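Local coordinates for protein delta-aminolevulinic acid dehydratase (PDB 3OBK) that catalyses the condensation of two molecules of 5-aminolevulinic acid to porphobilinogen, an early step of tetrapyrrole biosynthesis, at residues 106-111 with 166-171; 143-148 with 232-237. All blocks are in the same frame, centred on the assembly; numbering follows the deposited sequence.

Interaction 1 (106-111 with 166-171)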
ATOM      1  N   GLU A 106     -23.197 -12.348  40.704  1.00 27.50           N
ATOM      2  CA  GLU A 106     -24.305 -11.359  40.742  1.00 28.00           C
ATOM      3  C   GLU A 106     -24.043 -10.086  41.559  1.00 27.40           C
ATOM      4  O   GLU A 106     -24.704  -9.072  41.351  1.00 26.88           O
ATOM      5  CB  GLU A 106     -25.655 -12.001  41.170  1.00 29.00           C
ATOM      6  CG  GLU A 106     -25.800 -12.429  42.657  1.00 30.75           C
ATOM      7  CD  GLU A 106     -25.137 -13.764  42.989  1.00 32.97           C
ATOM      8  OE1 GLU A 106     -24.769 -14.536  42.073  1.00 31.87           O
ATOM      9  OE2 GLU A 106     -24.976 -14.037  44.195  1.00 35.46           O
ATOM     10  N   GLU A 107     -23.077 -10.119  42.470  1.00 26.81           N
ATOM     11  CA  GLU A 107     -22.666  -8.889  43.156  1.00 26.73           C
ATOM     12  C   GLU A 107     -22.137  -7.822  42.172  1.00 25.60           C
ATOM     13  O   GLU A 107     -22.113  -6.642  42.495  1.00 25.41           O
ATOM     14  CB  GLU A 107     -21.633  -9.225  44.241  1.00 26.82           C
ATOM     15  CG  GLU A 107     -21.121  -8.051  45.100  1.00 27.94           C
ATOM     16  CD  GLU A 107     -22.187  -7.249  45.882  1.00 29.15           C
ATOM     17  OE1 GLU A 107     -23.298  -7.772  46.187  1.00 28.40           O
ATOM     18  OE2 GLU A 107     -21.874  -6.062  46.191  1.00 29.50           O
ATOM     19  N   SER A 108     -21.736  -8.238  40.971  1.00 24.55           N
ATOM     20  CA  SER A 108     -21.248  -7.323  39.933  1.00 23.92           C
ATOM     21  C   SER A 108     -22.256  -6.250  39.507  1.00 24.33           C
ATOM     22  O   SER A 108     -21.858  -5.133  39.153  1.00 23.74           O
ATOM     23  CB  SER A 108     -20.785  -8.103  38.697  1.00 23.29           C
ATOM     24  OG  SER A 108     -21.847  -8.772  38.054  1.00 22.19           O
ATOM     25  N   TYR A 109     -23.546  -6.586  39.544  1.00 24.77           N
ATOM     26  CA  TYR A 109     -24.584  -5.638  39.214  1.00 25.09           C
ATOM     27  C   TYR A 109     -25.431  -5.236  40.410  1.00 25.80           C
ATOM     28  O   TYR A 109     -26.550  -4.783  40.237  1.00 26.62           O
ATOM     29  CB  TYR A 109     -25.460  -6.148  38.069  1.00 25.49           C
ATOM     30  CG  TYR A 109     -26.005  -7.553  38.214  1.00 26.04           C
ATOM     31  CD1 TYR A 109     -27.186  -7.797  38.898  1.00 27.23           C
ATOM     32  CD2 TYR A 109     -25.360  -8.629  37.621  1.00 25.98           C
ATOM     33  CE1 TYR A 109     -27.703  -9.084  39.011  1.00 27.92           C
ATOM     34  CE2 TYR A 109     -25.866  -9.922  37.728  1.00 27.61           C
ATOM     35  CZ  TYR A 109     -27.033 -10.136  38.425  1.00 28.76           C
ATOM     36  OH  TYR A 109     -27.519 -11.412  38.543  1.00 32.79           O
ATOM     37  N   ASN A 110     -24.882  -5.341  41.614  1.00 25.96           N
ATOM     38  CA  ASN A 110     -25.543  -4.853  42.820  1.00 26.58           C
ATOM     39  C   ASN A 110     -25.358  -3.344  42.951  1.00 26.90           C
ATOM     40  O   ASN A 110     -24.267  -2.891  43.230  1.00 26.91           O
ATOM     41  CB  ASN A 110     -24.970  -5.570  44.044  1.00 26.49           C
ATOM     42  CG  ASN A 110     -25.540  -5.049  45.362  1.00 27.48           C
ATOM     43  OD1 ASN A 110     -26.438  -4.198  45.377  1.00 26.09           O
ATOM     44  ND2 ASN A 110     -24.997  -5.546  46.479  1.00 26.05           N
ATOM     45  N   PRO A 111     -26.430  -2.555  42.798  1.00 27.88           N
ATOM     46  CA  PRO A 111     -26.278  -1.092  42.784  1.00 28.10           C
ATOM     47  C   PRO A 111     -25.891  -0.450  44.118  1.00 28.77           C
ATOM     48  O   PRO A 111     -25.603   0.756  44.165  1.00 28.96           O
ATOM     49  CB  PRO A 111     -27.653  -0.585  42.328  1.00 28.64           C
ATOM     50  CG  PRO A 111     -28.569  -1.718  42.375  1.00 28.98           C
ATOM     51  CD  PRO A 111     -27.846  -2.960  42.774  1.00 28.82           C
ATOM     52  N   CYS A 166     -23.638  -7.186  30.654  1.00 18.57           N
ATOM     53  CA  CYS A 166     -24.595  -6.147  30.306  1.00 19.36           C
ATOM     54  C   CYS A 166     -25.240  -5.570  31.557  1.00 19.41           C
ATOM     55  O   CYS A 166     -25.408  -4.346  31.667  1.00 19.64           O
ATOM     56  CB  CYS A 166     -25.650  -6.646  29.331  1.00 19.54           C
ATOM     57  SG  CYS A 166     -24.977  -6.951  27.653  1.00 21.66           S
ATOM     58  N   LYS A 167     -25.554  -6.421  32.522  1.00 19.08           N
ATOM     59  CA  LYS A 167     -26.158  -5.922  33.746  1.00 19.92           C
ATOM     60  C   LYS A 167     -25.145  -5.102  34.500  1.00 18.87           C
ATOM     61  O   LYS A 167     -25.466  -4.036  34.972  1.00 19.05           O
ATOM     62  CB  LYS A 167     -26.662  -7.053  34.643  1.00 20.77           C
ATOM     63  CG  LYS A 167     -27.892  -7.787  34.128  1.00 23.61           C
ATOM     64  CD  LYS A 167     -28.074  -9.008  34.994  1.00 28.57           C
ATOM     65  CE  LYS A 167     -29.317  -9.789  34.705  1.00 32.53           C
ATOM     66  NZ  LYS A 167     -29.597 -10.665  35.903  1.00 36.71           N
ATOM     67  N   GLN A 168     -23.925  -5.613  34.600  1.00 17.85           N
ATOM     68  CA  GLN A 168     -22.835  -4.911  35.246  1.00 17.43           C
ATOM     69  C   GLN A 168     -22.581  -3.564  34.635  1.00 16.98           C
ATOM     70  O   GLN A 168     -22.457  -2.574  35.371  1.00 16.84           O
ATOM     71  CB  GLN A 168     -21.528  -5.698  35.209  1.00 17.22           C
ATOM     72  CG  GLN A 168     -20.412  -5.040  36.034  1.00 17.22           C
ATOM     73  CD  GLN A 168     -19.116  -5.790  35.978  1.00 17.03           C
ATOM     74  OE1 GLN A 168     -18.910  -6.615  35.094  1.00 17.29           O
ATOM     75  NE2 GLN A 168     -18.235  -5.521  36.926  1.00 15.03           N
ATOM     76  N   ALA A 169     -22.481  -3.512  33.312  1.00 16.29           N
ATOM     77  CA  ALA A 169     -22.231  -2.216  32.646  1.00 16.26           C
ATOM     78  C   ALA A 169     -23.350  -1.198  32.907  1.00 16.36           C
ATOM     79  O   ALA A 169     -23.063  -0.018  33.049  1.00 15.89           O
ATOM     80  CB  ALA A 169     -21.970  -2.371  31.101  1.00 15.18           C
ATOM     81  N   ILE A 170     -24.606  -1.644  32.967  1.00 16.86           N
ATOM     82  CA  ILE A 170     -25.714  -0.723  33.225  1.00 17.80           C
ATOM     83  C   ILE A 170     -25.610  -0.152  34.675  1.00 18.20           C
ATOM     84  O   ILE A 170     -25.658   1.054  34.876  1.00 18.91           O
ATOM     85  CB  ILE A 170     -27.111  -1.377  32.924  1.00 18.43           C
ATOM     86  CG1 ILE A 170     -27.377  -1.406  31.401  1.00 19.09           C
ATOM     87  CG2 ILE A 170     -28.232  -0.609  33.590  1.00 17.32           C
ATOM     88  CD1 ILE A 170     -28.470  -2.377  30.935  1.00 17.47           C
ATOM     89  N   THR A 171     -25.405  -1.013  35.655  1.00 17.70           N
ATOM     90  CA  THR A 171     -25.232  -0.586  37.020  1.00 18.32           C
ATOM     91  C   THR A 171     -24.143   0.472  37.200  1.00 18.13           C
ATOM     92  O   THR A 171     -24.333   1.451  37.930  1.00 19.06           O
ATOM     93  CB  THR A 171     -24.906  -1.788  37.934  1.00 18.25           C
ATOM     94  OG1 THR A 171     -25.929  -2.785  37.799  1.00 18.94           O
ATOM     95  CG2 THR A 171     -24.866  -1.356  39.358  1.00 18.21           C
TER
HETATM   96  O   HOH W   1     -19.162  -3.906  39.488  1.00 19.47           O
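Y109 and Q168 bring the two backbones within 4.4 Å, CA to CA, where the 3-10 turn 106-108 and the loop after it lie against helix 158-175. The Y109 ring and the K167 chain run side by side in the same direction. K167 is extended beyond CG, and its CD makes a CH-pi contact over the ring face, 3.7 Å from the Y109 centroid and 13° off the ring normal. E106 O covers the opposite face. K167 NZ makes a weak hydrogen bond of 3.4 Å to Y109 OH. T171 OG1 lies 3.2 Å from Y109 O and 3.1 Å from K167 O, so its single proton has two possible acceptors. T171 chi1 (-55°) sets OG1 beside the backbone N, and CG2, on the far side from N, meets P111 CA at 3.7 Å. On the buried side, Q168 CG packs on S108 O at 3.4 Å. A water joins S108 O to Q168 NE2, while Q168 OE1 accepts from A136 N. The lysine's aliphatic part thus covers one face of the tyrosine ring. Polar links are a weak bond, a shared proton and a water bridge, so CH-pi and aliphatic packing carry much of the contact.

Interaction 2 (143-148 with 232-237); sequences MGHDGV and GGTDKK. With PBG (3-[5-(aminomethyl)-4-(carboxymethyl)-1H-pyrrol-3-yl]propanoic acid), chain L.
K236 reaches across to G144, H145 and D146 with an extended chain. Past CB, CG lies beside the backbone N and anti to the carbonyl carbon (chi1 -52°). K236 CG passes the H145 ring obliquely, 4.4 Å from H145 ND1. K236 CD comes 3.8 Å from D146 OD1 and also nears the carboxylate of the bound porphobilinogen. K236 CE touches two oxygens, D146 OD1 at 3.3 Å and G144 O at 3.5 Å. K236 NZ ends in a salt bridge of 2.6 Å to D146 OD1, met on the syn lone pair. D138 lies next to the pair, with only a long, weak ion pair to K236 NZ. K236 NZ gives PBG O2A a weak hydrogen bond of 3.0 Å. It also bonds a water that donates to G144 O. The two segments belong to loops of a TIM barrel. Segment 143-148 follows barrel strand 130-135. Loop 232-237 probably belongs to the active-site lid known in this family. D146 and K236 both line the product pocket, which S183, R223 and K213 help to complete. The D146 carboxylate divides its oxygens: OD1 takes K236, and D146 OD2 accepts from the product amine, PBG N1, at 3.0 Å. Farther out, H145 NE2 donates to T234 OG1 at 2.8 Å, near the ring plane and with an angle of 153° at the hydrogen. D235 O lies at the ring edge, close to CE1. Y239 OH bonds H145 ND1. Within 232-237, D235 OD1 accepts from K237 N in an Asx turn.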
ATOM      1  N   MET A 143     -14.637 -18.366  41.390  1.00 23.53           N
ATOM      2  CA  MET A 143     -13.762 -19.195  40.584  1.00 23.79           C
ATOM      3  C   MET A 143     -12.569 -18.417  40.066  1.00 22.83           C
ATOM      4  O   MET A 143     -11.662 -19.004  39.496  1.00 22.35           O
ATOM      5  CB  MET A 143     -14.535 -19.753  39.405  1.00 24.55           C
ATOM      6  CG  MET A 143     -15.798 -20.521  39.803  1.00 26.93           C
ATOM      7  SD  MET A 143     -15.411 -22.166  40.335  1.00 32.71           S
ATOM      8  CE  MET A 143     -15.497 -22.028  42.109  1.00 34.38           C
ATOM      9  N   GLY A 144     -12.554 -17.104  40.275  1.00 22.37           N
ATOM     10  CA  GLY A 144     -11.504 -16.265  39.715  1.00 21.91           C
ATOM     11  C   GLY A 144     -11.488 -16.207  38.188  1.00 21.41           C
ATOM     12  O   GLY A 144     -10.444 -16.023  37.586  1.00 20.33           O
ATOM     13  N   HIS A 145     -12.655 -16.369  37.562  1.00 21.45           N
ATOM     14  CA  HIS A 145     -12.784 -16.193  36.120  1.00 21.23           C
ATOM     15  C   HIS A 145     -13.639 -14.979  35.738  1.00 20.82           C
ATOM     16  O   HIS A 145     -14.516 -14.561  36.500  1.00 20.52           O
ATOM     17  CB  HIS A 145     -13.321 -17.464  35.493  1.00 21.34           C
ATOM     18  CG  HIS A 145     -12.318 -18.559  35.451  1.00 21.37           C
ATOM     19  ND1 HIS A 145     -11.380 -18.658  34.451  1.00 20.84           N
ATOM     20  CD2 HIS A 145     -12.066 -19.572  36.311  1.00 22.47           C
ATOM     21  CE1 HIS A 145     -10.615 -19.710  34.678  1.00 22.46           C
ATOM     22  NE2 HIS A 145     -11.000 -20.274  35.809  1.00 22.22           N
ATOM     23  N   ASP A 146     -13.355 -14.425  34.558  1.00 20.32           N
ATOM     24  CA  ASP A 146     -14.038 -13.234  34.053  1.00 20.08           C
ATOM     25  C   ASP A 146     -15.458 -13.534  33.594  1.00 20.04           C
ATOM     26  O   ASP A 146     -16.220 -12.627  33.337  1.00 20.81           O
ATOM     27  CB  ASP A 146     -13.283 -12.616  32.877  1.00 19.92           C
ATOM     28  CG  ASP A 146     -11.860 -12.186  33.225  1.00 19.95           C
ATOM     29  OD1 ASP A 146     -11.202 -12.817  34.071  1.00 22.36           O
ATOM     30  OD2 ASP A 146     -11.371 -11.244  32.589  1.00 19.46           O
ATOM     31  N   GLY A 147     -15.815 -14.800  33.473  1.00 20.25           N
ATOM     32  CA  GLY A 147     -17.173 -15.196  33.148  1.00 20.57           C
ATOM     33  C   GLY A 147     -17.724 -16.291  34.052  1.00 21.11           C
ATOM     34  O   GLY A 147     -17.046 -16.777  34.979  1.00 21.03           O
ATOM     35  N   VAL A 148     -18.964 -16.670  33.779  1.00 21.85           N
ATOM     36  CA  VAL A 148     -19.618 -17.743  34.515  1.00 23.00           C
ATOM     37  C   VAL A 148     -19.055 -19.097  34.097  1.00 23.24           C
ATOM     38  O   VAL A 148     -18.912 -19.365  32.925  1.00 22.76           O
ATOM     39  CB  VAL A 148     -21.117 -17.736  34.288  1.00 23.29           C
ATOM     40  CG1 VAL A 148     -21.750 -18.879  35.054  1.00 24.24           C
ATOM     41  CG2 VAL A 148     -21.708 -16.407  34.734  1.00 22.89           C
ATOM     42  N   GLY A 232      -8.209 -23.986  41.376  1.00 34.39           N
ATOM     43  CA  GLY A 232      -8.068 -25.380  40.922  1.00 34.05           C
ATOM     44  C   GLY A 232      -7.015 -25.612  39.858  1.00 33.69           C
ATOM     45  O   GLY A 232      -7.064 -26.623  39.132  1.00 33.50           O
ATOM     46  N   GLY A 233      -6.049 -24.696  39.762  1.00 32.50           N
ATOM     47  CA  GLY A 233      -5.043 -24.768  38.697  1.00 31.90           C
ATOM     48  C   GLY A 233      -5.554 -24.426  37.287  1.00 30.99           C
ATOM     49  O   GLY A 233      -4.856 -24.695  36.300  1.00 31.81           O
ATOM     50  N   THR A 234      -6.745 -23.831  37.167  1.00 28.93           N
ATOM     51  CA  THR A 234      -7.262 -23.440  35.862  1.00 27.24           C
ATOM     52  C   THR A 234      -6.541 -22.195  35.327  1.00 25.45           C
ATOM     53  O   THR A 234      -5.794 -21.543  36.063  1.00 25.98           O
ATOM     54  CB  THR A 234      -8.778 -23.190  35.902  1.00 27.74           C
ATOM     55  OG1 THR A 234      -9.090 -22.126  36.823  1.00 26.08           O
ATOM     56  CG2 THR A 234      -9.518 -24.484  36.287  1.00 27.41           C
ATOM     57  N   ASP A 235      -6.736 -21.879  34.050  1.00 23.17           N
ATOM     58  CA  ASP A 235      -6.145 -20.678  33.457  1.00 21.73           C
ATOM     59  C   ASP A 235      -7.140 -19.989  32.537  1.00 20.09           C
ATOM     60  O   ASP A 235      -8.263 -20.426  32.407  1.00 19.60           O
ATOM     61  CB  ASP A 235      -4.843 -21.006  32.743  1.00 21.77           C
ATOM     62  CG  ASP A 235      -5.050 -21.898  31.535  1.00 22.40           C
ATOM     63  OD1 ASP A 235      -6.001 -21.685  30.775  1.00 21.46           O
ATOM     64  OD2 ASP A 235      -4.252 -22.823  31.343  1.00 24.45           O
ATOM     65  N   LYS A 236      -6.740 -18.896  31.912  1.00 18.53           N
ATOM     66  CA  LYS A 236      -7.679 -18.109  31.125  1.00 17.54           C
ATOM     67  C   LYS A 236      -7.408 -18.209  29.631  1.00 15.99           C
ATOM     68  O   LYS A 236      -7.800 -17.359  28.856  1.00 15.51           O
ATOM     69  CB  LYS A 236      -7.676 -16.645  31.593  1.00 17.24           C
ATOM     70  CG  LYS A 236      -7.868 -16.453  33.089  1.00 16.86           C
ATOM     71  CD  LYS A 236      -8.165 -15.008  33.423  1.00 18.14           C
ATOM     72  CE  LYS A 236      -8.612 -14.775  34.875  1.00 17.71           C
ATOM     73  NZ  LYS A 236      -8.879 -13.310  35.148  1.00 16.98           N
ATOM     74  N   LYS A 237      -6.782 -19.280  29.218  1.00 15.16           N
ATOM     75  CA  LYS A 237      -6.328 -19.376  27.846  1.00 14.86           C
ATOM     76  C   LYS A 237      -7.438 -19.658  26.842  1.00 14.38           C
ATOM     77  O   LYS A 237      -7.241 -19.457  25.655  1.00 14.20           O
ATOM     78  CB  LYS A 237      -5.230 -20.422  27.731  1.00 15.08           C
ATOM     79  CG  LYS A 237      -3.998 -20.052  28.495  1.00 16.16           C
ATOM     80  CD  LYS A 237      -2.948 -21.139  28.390  1.00 18.42           C
ATOM     81  CE  LYS A 237      -1.758 -20.844  29.317  1.00 19.15           C
ATOM     82  NZ  LYS A 237      -0.773 -21.891  29.107  1.00 20.38           N
TER
HETATM   83  CHA PBG L 360      -9.899  -8.563  35.179  1.00 19.71           C
HETATM   84  C1A PBG L 360      -8.671  -7.716  35.132  1.00 19.58           C
HETATM   85  C2A PBG L 360      -7.356  -8.156  35.254  1.00 19.49           C
HETATM   86  C3A PBG L 360      -6.565  -7.028  35.145  1.00 16.46           C
HETATM   87  C4A PBG L 360      -7.404  -5.962  34.874  1.00 18.81           C
HETATM   88  NA  PBG L 360      -8.672  -6.395  34.900  1.00 19.44           N
HETATM   89  C5A PBG L 360      -6.853  -9.532  35.621  1.00 21.31           C
HETATM   90  C6A PBG L 360      -7.040 -10.596  34.628  1.00 19.95           C
HETATM   91  O1A PBG L 360      -7.904 -10.392  33.734  1.00 22.89           O
HETATM   92  O2A PBG L 360      -6.421 -11.678  34.743  1.00 16.92           O
HETATM   93  C7A PBG L 360      -5.093  -6.996  35.294  1.00 14.72           C
HETATM   94  C8A PBG L 360      -4.462  -5.662  35.441  1.00 12.13           C
HETATM   95  C9A PBG L 360      -3.063  -5.605  35.892  1.00  9.48           C
HETATM   96  O3A PBG L 360      -2.678  -4.559  36.406  1.00 14.05           O
HETATM   97  O4A PBG L 360      -2.348  -6.608  36.044  1.00  9.26           O
HETATM   98  N1  PBG L 360     -10.690  -8.672  33.996  1.00 18.89           N
HETATM   99  O   HOH W   2      -8.546 -13.998  37.861  1.00 15.04           O

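Overall arrangement
Both contacts involve loops of the same barrel, but they differ in burial. Interaction 1 is partly buried and sets the loop after strand 89-95 on helix 158-175, away from direct contact with the product. Interaction 2 is mostly buried and joins two loops at the pocket. The first relies on a lysine over an aromatic face and on weak polar links; the second on a short salt bridge, a histidine bond and the ligand itself. Their centres are 20 Å apart and their nearest atoms about 7 Å, without touching. Along the chain their segments alternate. Loop 143-148 leads on to helix 158-175, so one segment of interaction 2 runs into the helix used by interaction 1.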